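Local coordinates for 2-Cys Peroxiredoxin (Plasmodium vivax SaI-1, PDB 2I81), which probably reduces hydrogen peroxide and other hydroperoxides through a reactive cysteine thiol, as 2-Cys peroxiredoxins do, at residues A[94-97]-A[98-101]; A[79-82]-A[83-87]; A[121-125]-A[126-130]. All coordinates share one frame; numbering follows the deposited sequence.

Interaction 1 of 3, residues A[94-97]-A[98-101]; sequences VDSK and YTHL
K97 and Y98 lie side by side at the start of helix 97-104, their side chains pointing the same way. The lysine is extended beyond CG and runs along the tyrosine: K97 CG stands over one face of the ring, 4.1 Å from Y98 CD1 and displaced toward the rim, and K97 CE comes 3.9 Å from Y98 OH. The ammonium end is engaged elsewhere, in a salt bridge with E33 and a cation-pi contact with F41.

S96 and T99 meet through their hydroxyls, with S96 OG 3.0 Å from T99 OG1 in a hydrogen bond that either could donate. S96 is the N-cap residue, and its OG lies between its own N and carbonyl carbon (chi1 61°), which places it within reach of the threonine. S96 O accepts H100 N at 3.2 Å (N-H...O 150°) and also sits over one face of the H100 ring, off centre and 3.6 Å from H100 CG. D95 CB approaches that ring obliquely, 3.8 Å from H100 CE1, while D95 CB also comes to T99 CG2 at 4.0 Å. Both imidazole nitrogens have partners, ND1 on D63 and NE2 on L121 O, which would fix the rotation of the ring; D95 OD2 likewise bonds D63 N.

T99 packs on T99 of the second subunit, and Y98 meets F66 of that subunit at nearly perpendicular planes. The arrangement is the first turn of a helix with a serine at the N-cap position, following a strand of a thioredoxin-like fold and placed at an interface of the ten-chain assembly.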
ATOM      1  N   VAL A  94     -28.079 -13.384  19.793  1.00 19.16           N
ATOM      2  CA  VAL A  94     -28.248 -12.375  18.751  1.00 21.45           C
ATOM      3  C   VAL A  94     -29.665 -11.780  18.740  1.00 21.36           C
ATOM      4  O   VAL A  94     -29.878 -10.680  18.218  1.00 23.46           O
ATOM      5  CB  VAL A  94     -27.879 -12.954  17.356  1.00 20.75           C
ATOM      6  CG1 VAL A  94     -28.150 -11.947  16.250  1.00 31.79           C
ATOM      7  CG2 VAL A  94     -26.415 -13.384  17.325  1.00 24.05           C
ATOM      8  N   ASP A  95     -30.623 -12.497  19.329  1.00 22.73           N
ATOM      9  CA  ASP A  95     -32.018 -12.049  19.386  1.00 21.83           C
ATOM     10  C   ASP A  95     -32.175 -10.705  20.090  1.00 22.81           C
ATOM     11  O   ASP A  95     -31.358 -10.336  20.938  1.00 24.62           O
ATOM     12  CB  ASP A  95     -32.890 -13.089  20.092  1.00 20.49           C
ATOM     13  CG  ASP A  95     -32.822 -14.449  19.435  1.00 23.35           C
ATOM     14  OD1 ASP A  95     -33.430 -14.629  18.358  1.00 26.07           O
ATOM     15  OD2 ASP A  95     -32.160 -15.342  20.002  1.00 24.16           O
ATOM     16  N   SER A  96     -33.233  -9.982  19.731  1.00 22.73           N
ATOM     17  CA  SER A  96     -33.563  -8.715  20.372  1.00 22.54           C
ATOM     18  C   SER A  96     -34.107  -8.938  21.780  1.00 22.24           C
ATOM     19  O   SER A  96     -34.512 -10.050  22.131  1.00 22.03           O
ATOM     20  CB  SER A  96     -34.587  -7.949  19.535  1.00 22.45           C
ATOM     21  OG  SER A  96     -35.799  -8.685  19.414  1.00 24.37           O
ATOM     22  N   LYS A  97     -34.114  -7.872  22.576  1.00 22.07           N
ATOM     23  CA  LYS A  97     -34.649  -7.909  23.939  1.00 23.30           C
ATOM     24  C   LYS A  97     -36.158  -8.177  23.964  1.00 24.22           C
ATOM     25  O   LYS A  97     -36.677  -8.728  24.935  1.00 23.78           O
ATOM     26  CB  LYS A  97     -34.318  -6.611  24.687  1.00 21.64           C
ATOM     27  CG  LYS A  97     -34.912  -5.349  24.070  1.00 19.26           C
ATOM     28  CD  LYS A  97     -34.515  -4.104  24.838  1.00 21.88           C
ATOM     29  CE  LYS A  97     -35.169  -2.869  24.241  1.00 24.82           C
ATOM     30  NZ  LYS A  97     -34.650  -1.615  24.853  1.00 34.79           N
ATOM     31  N   TYR A  98     -36.851  -7.785  22.895  1.00 24.22           N
ATOM     32  CA  TYR A  98     -38.283  -8.047  22.763  1.00 24.15           C
ATOM     33  C   TYR A  98     -38.555  -9.526  22.520  1.00 23.51           C
ATOM     34  O   TYR A  98     -39.564 -10.062  22.985  1.00 24.64           O
ATOM     35  CB  TYR A  98     -38.896  -7.199  21.647  1.00 23.31           C
ATOM     36  CG  TYR A  98     -38.773  -5.714  21.887  1.00 26.97           C
ATOM     37  CD1 TYR A  98     -37.845  -4.951  21.182  1.00 23.44           C
ATOM     38  CD2 TYR A  98     -39.574  -5.074  22.834  1.00 26.89           C
ATOM     39  CE1 TYR A  98     -37.725  -3.583  21.403  1.00 22.91           C
ATOM     40  CE2 TYR A  98     -39.459  -3.708  23.064  1.00 27.72           C
ATOM     41  CZ  TYR A  98     -38.534  -2.970  22.346  1.00 30.28           C
ATOM     42  OH  TYR A  98     -38.417  -1.618  22.569  1.00 34.08           O
ATOM     43  N   THR A  99     -37.649 -10.176  21.792  1.00 23.43           N
ATOM     44  CA  THR A  99     -37.728 -11.616  21.562  1.00 23.81           C
ATOM     45  C   THR A  99     -37.467 -12.392  22.859  1.00 25.17           C
ATOM     46  O   THR A  99     -38.084 -13.435  23.093  1.00 27.35           O
ATOM     47  CB  THR A  99     -36.773 -12.066  20.429  1.00 25.13           C
ATOM     48  OG1 THR A  99     -37.116 -11.376  19.217  1.00 27.90           O
ATOM     49  CG2 THR A  99     -36.880 -13.567  20.180  1.00 18.22           C
ATOM     50  N   HIS A 100     -36.569 -11.874  23.699  1.00 24.53           N
ATOM     51  CA  HIS A 100     -36.299 -12.473  25.008  1.00 23.78           C
ATOM     52  C   HIS A 100     -37.520 -12.442  25.917  1.00 24.91           C
ATOM     53  O   HIS A 100     -37.892 -13.464  26.495  1.00 25.96           O
ATOM     54  CB  HIS A 100     -35.142 -11.768  25.717  1.00 23.05           C
ATOM     55  CG  HIS A 100     -33.803 -12.019  25.103  1.00 24.66           C
ATOM     56  ND1 HIS A 100     -33.548 -13.088  24.271  1.00 23.99           N
ATOM     57  CD2 HIS A 100     -32.631 -11.353  25.229  1.00 22.70           C
ATOM     58  CE1 HIS A 100     -32.283 -13.056  23.893  1.00 21.12           C
ATOM     59  NE2 HIS A 100     -31.703 -12.016  24.463  1.00 22.17           N
ATOM     60  N   LEU A 101     -38.130 -11.263  26.042  1.00 26.74           N
ATOM     61  CA  LEU A 101     -39.294 -11.070  26.907  1.00 25.71           C
ATOM     62  C   LEU A 101     -40.451 -11.977  26.497  1.00 24.93           C
ATOM     63  O   LEU A 101     -41.137 -12.546  27.352  1.00 26.84           O
ATOM     64  CB  LEU A 101     -39.731  -9.599  26.905  1.00 25.33           C
ATOM     65  CG  LEU A 101     -40.923  -9.168  27.773  1.00 27.33           C
ATOM     66  CD1 LEU A 101     -40.687  -9.462  29.247  1.00 19.79           C
ATOM     67  CD2 LEU A 101     -41.221  -7.692  27.565  1.00 25.16           C
TER

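Interaction 2 of 3, residues A[79-82]-A[83-87]; sequences LDAF and HERNV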
ATOM      1  N   LEU A  79     -29.091 -20.984  40.133  1.00 32.91           N
ATOM      2  CA  LEU A  79     -28.772 -19.571  40.359  1.00 34.50           C
ATOM      3  C   LEU A  79     -28.175 -19.304  41.740  1.00 35.15           C
ATOM      4  O   LEU A  79     -27.246 -18.505  41.871  1.00 37.70           O
ATOM      5  CB  LEU A  79     -30.012 -18.693  40.163  1.00 33.54           C
ATOM      6  CG  LEU A  79     -29.929 -17.385  39.361  1.00 36.43           C
ATOM      7  CD1 LEU A  79     -30.895 -16.372  39.950  1.00 38.92           C
ATOM      8  CD2 LEU A  79     -28.523 -16.780  39.289  1.00 37.36           C
ATOM      9  N   ASP A  80     -28.709 -19.969  42.764  1.00 35.77           N
ATOM     10  CA  ASP A  80     -28.234 -19.776  44.134  1.00 34.70           C
ATOM     11  C   ASP A  80     -26.807 -20.287  44.337  1.00 33.11           C
ATOM     12  O   ASP A  80     -26.057 -19.732  45.151  1.00 32.49           O
ATOM     13  CB  ASP A  80     -29.199 -20.410  45.140  1.00 34.96           C
ATOM     14  CG  ASP A  80     -30.520 -19.662  45.233  1.00 40.59           C
ATOM     15  OD1 ASP A  80     -30.518 -18.413  45.151  1.00 41.75           O
ATOM     16  OD2 ASP A  80     -31.566 -20.326  45.392  1.00 46.73           O
ATOM     17  N   ALA A  81     -26.439 -21.338  43.600  1.00 31.42           N
ATOM     18  CA  ALA A  81     -25.065 -21.834  43.601  1.00 31.22           C
ATOM     19  C   ALA A  81     -24.111 -20.785  43.025  1.00 31.47           C
ATOM     20  O   ALA A  81     -22.953 -20.704  43.438  1.00 29.68           O
ATOM     21  CB  ALA A  81     -24.963 -23.141  42.829  1.00 30.94           C
ATOM     22  N   PHE A  82     -24.605 -19.983  42.082  1.00 31.10           N
ATOM     23  CA  PHE A  82     -23.826 -18.885  41.503  1.00 31.27           C
ATOM     24  C   PHE A  82     -23.745 -17.668  42.422  1.00 32.82           C
ATOM     25  O   PHE A  82     -22.716 -16.989  42.457  1.00 34.17           O
ATOM     26  CB  PHE A  82     -24.389 -18.458  40.145  1.00 30.92           C
ATOM     27  CG  PHE A  82     -24.265 -19.502  39.075  1.00 29.41           C
ATOM     28  CD1 PHE A  82     -25.398 -20.139  38.588  1.00 30.57           C
ATOM     29  CD2 PHE A  82     -23.024 -19.844  38.544  1.00 34.53           C
ATOM     30  CE1 PHE A  82     -25.302 -21.104  37.594  1.00 31.01           C
ATOM     31  CE2 PHE A  82     -22.916 -20.807  37.550  1.00 32.11           C
ATOM     32  CZ  PHE A  82     -24.060 -21.439  37.074  1.00 31.25           C
ATOM     33  N   HIS A  83     -24.830 -17.384  43.147  1.00 34.09           N
ATOM     34  CA  HIS A  83     -24.846 -16.277  44.108  1.00 34.88           C
ATOM     35  C   HIS A  83     -23.861 -16.516  45.246  1.00 35.18           C
ATOM     36  O   HIS A  83     -23.181 -15.588  45.692  1.00 35.14           O
ATOM     37  CB  HIS A  83     -26.247 -16.044  44.682  1.00 34.26           C
ATOM     38  CG  HIS A  83     -27.219 -15.461  43.703  1.00 38.34           C
ATOM     39  ND1 HIS A  83     -26.835 -14.618  42.681  1.00 42.47           N
ATOM     40  CD2 HIS A  83     -28.563 -15.582  43.607  1.00 42.01           C
ATOM     41  CE1 HIS A  83     -27.901 -14.258  41.988  1.00 42.93           C
ATOM     42  NE2 HIS A  83     -28.962 -14.828  42.530  1.00 44.28           N
ATOM     43  N   GLU A  84     -23.796 -17.765  45.706  1.00 35.88           N
ATOM     44  CA  GLU A  84     -22.841 -18.184  46.731  1.00 38.66           C
ATOM     45  C   GLU A  84     -21.403 -17.893  46.322  1.00 38.57           C
ATOM     46  O   GLU A  84     -20.578 -17.509  47.155  1.00 38.32           O
ATOM     47  CB  GLU A  84     -22.976 -19.680  47.011  1.00 39.54           C
ATOM     48  CG  GLU A  84     -24.122 -20.051  47.928  1.00 48.27           C
ATOM     49  CD  GLU A  84     -23.840 -21.324  48.705  1.00 56.82           C
ATOM     50  OE1 GLU A  84     -23.800 -21.255  49.952  1.00 61.10           O
ATOM     51  OE2 GLU A  84     -23.648 -22.388  48.075  1.00 57.11           O
ATOM     52  N   ARG A  85     -21.116 -18.082  45.037  1.00 37.90           N
ATOM     53  CA  ARG A  85     -19.763 -17.947  44.515  1.00 36.20           C
ATOM     54  C   ARG A  85     -19.468 -16.532  44.019  1.00 34.37           C
ATOM     55  O   ARG A  85     -18.429 -16.288  43.399  1.00 35.23           O
ATOM     56  CB  ARG A  85     -19.520 -18.991  43.418  1.00 35.25           C
ATOM     57  CG  ARG A  85     -19.053 -20.343  43.954  1.00 39.12           C
ATOM     58  CD  ARG A  85     -19.523 -21.503  43.084  1.00 38.56           C
ATOM     59  NE  ARG A  85     -20.758 -22.104  43.587  1.00 45.90           N
ATOM     60  CZ  ARG A  85     -20.834 -23.277  44.215  1.00 43.27           C
ATOM     61  NH1 ARG A  85     -19.742 -24.005  44.423  1.00 41.66           N
ATOM     62  NH2 ARG A  85     -22.009 -23.728  44.632  1.00 48.74           N
ATOM     63  N   ASN A  86     -20.378 -15.605  44.321  1.00 31.26           N
ATOM     64  CA  ASN A  86     -20.286 -14.209  43.890  1.00 29.14           C
ATOM     65  C   ASN A  86     -20.094 -14.063  42.376  1.00 28.96           C
ATOM     66  O   ASN A  86     -19.283 -13.255  41.918  1.00 28.86           O
ATOM     67  CB  ASN A  86     -19.187 -13.460  44.668  1.00 27.76           C
ATOM     68  CG  ASN A  86     -19.261 -11.948  44.491  1.00 30.09           C
ATOM     69  OD1 ASN A  86     -18.243 -11.286  44.287  1.00 35.31           O
ATOM     70  ND2 ASN A  86     -20.469 -11.397  44.567  1.00 31.97           N
ATOM     71  N   VAL A  87     -20.828 -14.857  41.598  1.00 28.11           N
ATOM     72  CA  VAL A  87     -20.757 -14.727  40.142  1.00 29.13           C
ATOM     73  C   VAL A  87     -22.074 -14.232  39.542  1.00 27.26           C
ATOM     74  O   VAL A  87     -23.159 -14.677  39.931  1.00 26.90           O
ATOM     75  CB  VAL A  87     -20.229 -16.017  39.416  1.00 29.08           C
ATOM     76  CG1 VAL A  87     -19.143 -16.714  40.231  1.00 28.42           C
ATOM     77  CG2 VAL A  87     -21.350 -16.987  39.101  1.00 29.51           C
TER
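R85 turns back on A81, and its guanidinium grips the backbone carbonyl of that residue. R85 NE donates to A81 O at 2.6 Å along an almost straight line (N-H...O 172°), with the oxygen at the edge of the guanidinium and only 5° out of its plane. R85 NH2 adds a weak bond to the same oxygen and rests 3.5 Å from A81 CB. Bends at chi2 and chi3 bring the group round to this carbonyl.

F82 and V87 make the apolar contact: V87 CG2 lies 3.4 Å from F82 CD2, coming obliquely to the ring. One turn earlier, the H83 imidazole lies with a face over L79 O, H83 CG being 3.6 Å from that oxygen, while H83 NE2 is 3.6 Å from L79 CD1. The carboxylate of D80 reaches the ring edge, D80 OD1 standing 3.8 Å from H83 CD2.

The helix end sets V87 against F82. V87 N donates to F82 O at 3.0 Å and N86 N to H83 O at 3.1 Å, with N86 at positive phi, so the chain leaves the helix and V87 falls back on F82. Farther out, R85 NH1 forms a salt bridge with D176 and F82 packs on I171, L172 and I175, all on helix 168-184; F82 also touches L56, and V87 touches Y54, on strand 54-59. The geometry is that of a Schellman motif, here terminating helix 79-84 and passing the chain directly into strand 87-93 of the central sheet.

Interaction 3 of 3, residues A[121-125]-A[126-130]; sequences LSDIT and KSISK
D123 carries its CG anti to the backbone N (chi1 -169°), a setting that brings the carboxylate up against the first turn of helix 127-131, where S129 and I128 meet it. D123 OD1 accepts twice from S129, from the backbone N at 2.8 Å on the syn side and from OG at 2.7 Å, nearly in line with the C-O bond. D123 OD2 takes I128 N at 3.0 Å, again syn and some 29° out of the carboxylate plane. The side chains of D123 and I128 run past each other in opposite directions, with I128 CG1 only 3.3 Å from D123 OD2.

A second group arrives from T125, whose OG1 sits between its own N and carbonyl carbon (chi1 69°). T125 OG1 accepts S127 OG at 2.7 Å and S127 N at 3.2 Å. Three successive amides at the helix start, those of S127, I128 and S129, are thus each met by a side-chain oxygen, and the positive end of the helix would be expected to stabilise the buried aspartate's negative charge.

K126 NZ bonds S139 O of its own chain and I124 O of the second subunit. The arrangement is a strand-turn-helix junction beside a subunit interface: a type I beta turn from D123 to K126, closed by K126 N on D123 O at 2.9 Å, puts K126 at the N-cap position, and D123 and T125 oxygens accept the first amides of helix 127-131.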
ATOM      1  N   LEU A 121     -28.928 -10.842  27.830  1.00 22.50           N
ATOM      2  CA  LEU A 121     -28.378  -9.785  26.988  1.00 22.47           C
ATOM      3  C   LEU A 121     -28.825  -9.938  25.540  1.00 21.48           C
ATOM      4  O   LEU A 121     -29.048 -11.052  25.060  1.00 23.33           O
ATOM      5  CB  LEU A 121     -26.846  -9.778  27.054  1.00 21.75           C
ATOM      6  CG  LEU A 121     -26.139  -9.682  28.413  1.00 23.99           C
ATOM      7  CD1 LEU A 121     -24.629  -9.775  28.225  1.00 23.24           C
ATOM      8  CD2 LEU A 121     -26.506  -8.400  29.154  1.00 23.08           C
ATOM      9  N   SER A 122     -28.953  -8.806  24.857  1.00 21.82           N
ATOM     10  CA  SER A 122     -29.287  -8.785  23.441  1.00 22.43           C
ATOM     11  C   SER A 122     -28.070  -8.333  22.642  1.00 22.56           C
ATOM     12  O   SER A 122     -27.653  -7.175  22.734  1.00 23.45           O
ATOM     13  CB  SER A 122     -30.476  -7.852  23.189  1.00 22.46           C
ATOM     14  OG  SER A 122     -30.717  -7.688  21.802  1.00 23.11           O
ATOM     15  N   ASP A 123     -27.495  -9.253  21.872  1.00 23.19           N
ATOM     16  CA  ASP A 123     -26.371  -8.929  20.999  1.00 23.33           C
ATOM     17  C   ASP A 123     -26.896  -8.620  19.597  1.00 22.58           C
ATOM     18  O   ASP A 123     -26.542  -9.283  18.616  1.00 20.80           O
ATOM     19  CB  ASP A 123     -25.355 -10.076  20.978  1.00 22.63           C
ATOM     20  CG  ASP A 123     -24.050  -9.698  20.295  1.00 25.16           C
ATOM     21  OD1 ASP A 123     -23.312 -10.619  19.884  1.00 23.98           O
ATOM     22  OD2 ASP A 123     -23.756  -8.489  20.164  1.00 33.05           O
ATOM     23  N   ILE A 124     -27.746  -7.598  19.525  1.00 22.34           N
ATOM     24  CA  ILE A 124     -28.475  -7.253  18.303  1.00 23.58           C
ATOM     25  C   ILE A 124     -27.562  -6.798  17.155  1.00 23.40           C
ATOM     26  O   ILE A 124     -27.913  -6.953  15.986  1.00 25.36           O
ATOM     27  CB  ILE A 124     -29.618  -6.219  18.594  1.00 24.44           C
ATOM     28  CG1 ILE A 124     -30.590  -6.101  17.411  1.00 26.71           C
ATOM     29  CG2 ILE A 124     -29.055  -4.853  19.004  1.00 25.06           C
ATOM     30  CD1 ILE A 124     -31.569  -7.261  17.283  1.00 27.11           C
ATOM     31  N   THR A 125     -26.395  -6.253  17.496  1.00 22.28           N
ATOM     32  CA  THR A 125     -25.409  -5.829  16.499  1.00 22.69           C
ATOM     33  C   THR A 125     -24.461  -6.969  16.122  1.00 23.33           C
ATOM     34  O   THR A 125     -23.736  -6.878  15.127  1.00 23.54           O
ATOM     35  CB  THR A 125     -24.564  -4.624  16.992  1.00 22.32           C
ATOM     36  OG1 THR A 125     -23.703  -5.040  18.065  1.00 27.90           O
ATOM     37  CG2 THR A 125     -25.457  -3.485  17.475  1.00 19.82           C
ATOM     38  N   LYS A 126     -24.474  -8.031  16.930  1.00 23.79           N
ATOM     39  CA  LYS A 126     -23.574  -9.190  16.792  1.00 24.71           C
ATOM     40  C   LYS A 126     -22.128  -8.902  17.207  1.00 25.66           C
ATOM     41  O   LYS A 126     -21.263  -9.773  17.084  1.00 27.47           O
ATOM     42  CB  LYS A 126     -23.606  -9.778  15.372  1.00 24.76           C
ATOM     43  CG  LYS A 126     -24.935 -10.371  14.942  1.00 22.23           C
ATOM     44  CD  LYS A 126     -24.840 -10.892  13.519  1.00 25.54           C
ATOM     45  CE  LYS A 126     -26.202 -10.959  12.857  1.00 23.70           C
ATOM     46  NZ  LYS A 126     -27.006 -12.128  13.313  1.00 21.78           N
ATOM     47  N   SER A 127     -21.870  -7.694  17.707  1.00 23.85           N
ATOM     48  CA  SER A 127     -20.507  -7.270  18.036  1.00 22.26           C
ATOM     49  C   SER A 127     -19.902  -8.006  19.233  1.00 21.00           C
ATOM     50  O   SER A 127     -18.689  -8.216  19.276  1.00 22.29           O
ATOM     51  CB  SER A 127     -20.438  -5.754  18.245  1.00 21.82           C
ATOM     52  OG  SER A 127     -21.309  -5.338  19.286  1.00 26.04           O
ATOM     53  N   ILE A 128     -20.738  -8.398  20.195  1.00 18.92           N
ATOM     54  CA  ILE A 128     -20.266  -9.146  21.366  1.00 18.12           C
ATOM     55  C   ILE A 128     -19.781 -10.540  20.954  1.00 19.77           C
ATOM     56  O   ILE A 128     -18.717 -10.986  21.393  1.00 22.32           O
ATOM     57  CB  ILE A 128     -21.343  -9.244  22.484  1.00 19.68           C
ATOM     58  CG1 ILE A 128     -21.867  -7.850  22.850  1.00 16.73           C
ATOM     59  CG2 ILE A 128     -20.780  -9.947  23.723  1.00 15.75           C
ATOM     60  CD1 ILE A 128     -23.207  -7.856  23.562  1.00 15.49           C
ATOM     61  N   SER A 129     -20.556 -11.213  20.103  1.00 20.99           N
ATOM     62  CA  SER A 129     -20.176 -12.521  19.566  1.00 23.42           C
ATOM     63  C   SER A 129     -18.924 -12.416  18.698  1.00 23.71           C
ATOM     64  O   SER A 129     -18.060 -13.295  18.737  1.00 23.38           O
ATOM     65  CB  SER A 129     -21.324 -13.127  18.756  1.00 22.17           C
ATOM     66  OG  SER A 129     -22.515 -13.186  19.521  1.00 28.87           O
ATOM     67  N   LYS A 130     -18.840 -11.336  17.918  1.00 23.78           N
ATOM     68  CA  LYS A 130     -17.672 -11.055  17.083  1.00 25.80           C
ATOM     69  C   LYS A 130     -16.418 -10.828  17.922  1.00 26.50           C
ATOM     70  O   LYS A 130     -15.341 -11.327  17.579  1.00 26.80           O
ATOM     71  CB  LYS A 130     -17.920  -9.840  16.181  1.00 24.73           C
ATOM     72  CG  LYS A 130     -18.742 -10.135  14.937  1.00 26.47           C
ATOM     73  CD  LYS A 130     -18.965  -8.879  14.108  1.00 27.60           C
ATOM     74  CE  LYS A 130     -19.918  -9.141  12.950  1.00 29.66           C
ATOM     75  NZ  LYS A 130     -20.143  -7.920  12.128  1.00 35.11           N
TER

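In the fold
Interactions 1 and 3 are neighbours, their centres 11 Å apart, and two probable hydrogen bonds tie them together: D95 O to S122 OG and H100 NE2 to L121 O, each 2.9 Å. Interaction 1 opens the crossover from strand 87-93 through helix 97-104 to the parallel strand 119-122, and interaction 3 follows at the exit of that last strand. Both also touch the second subunit, so this end of the fold contributes to assembly. Interaction 2 is separate: it lies 25 Å from each of the others, centre to centre, and on the opposite side of the chain's centre from interaction 3. Strand 87-93 runs from interaction 2 to interaction 1.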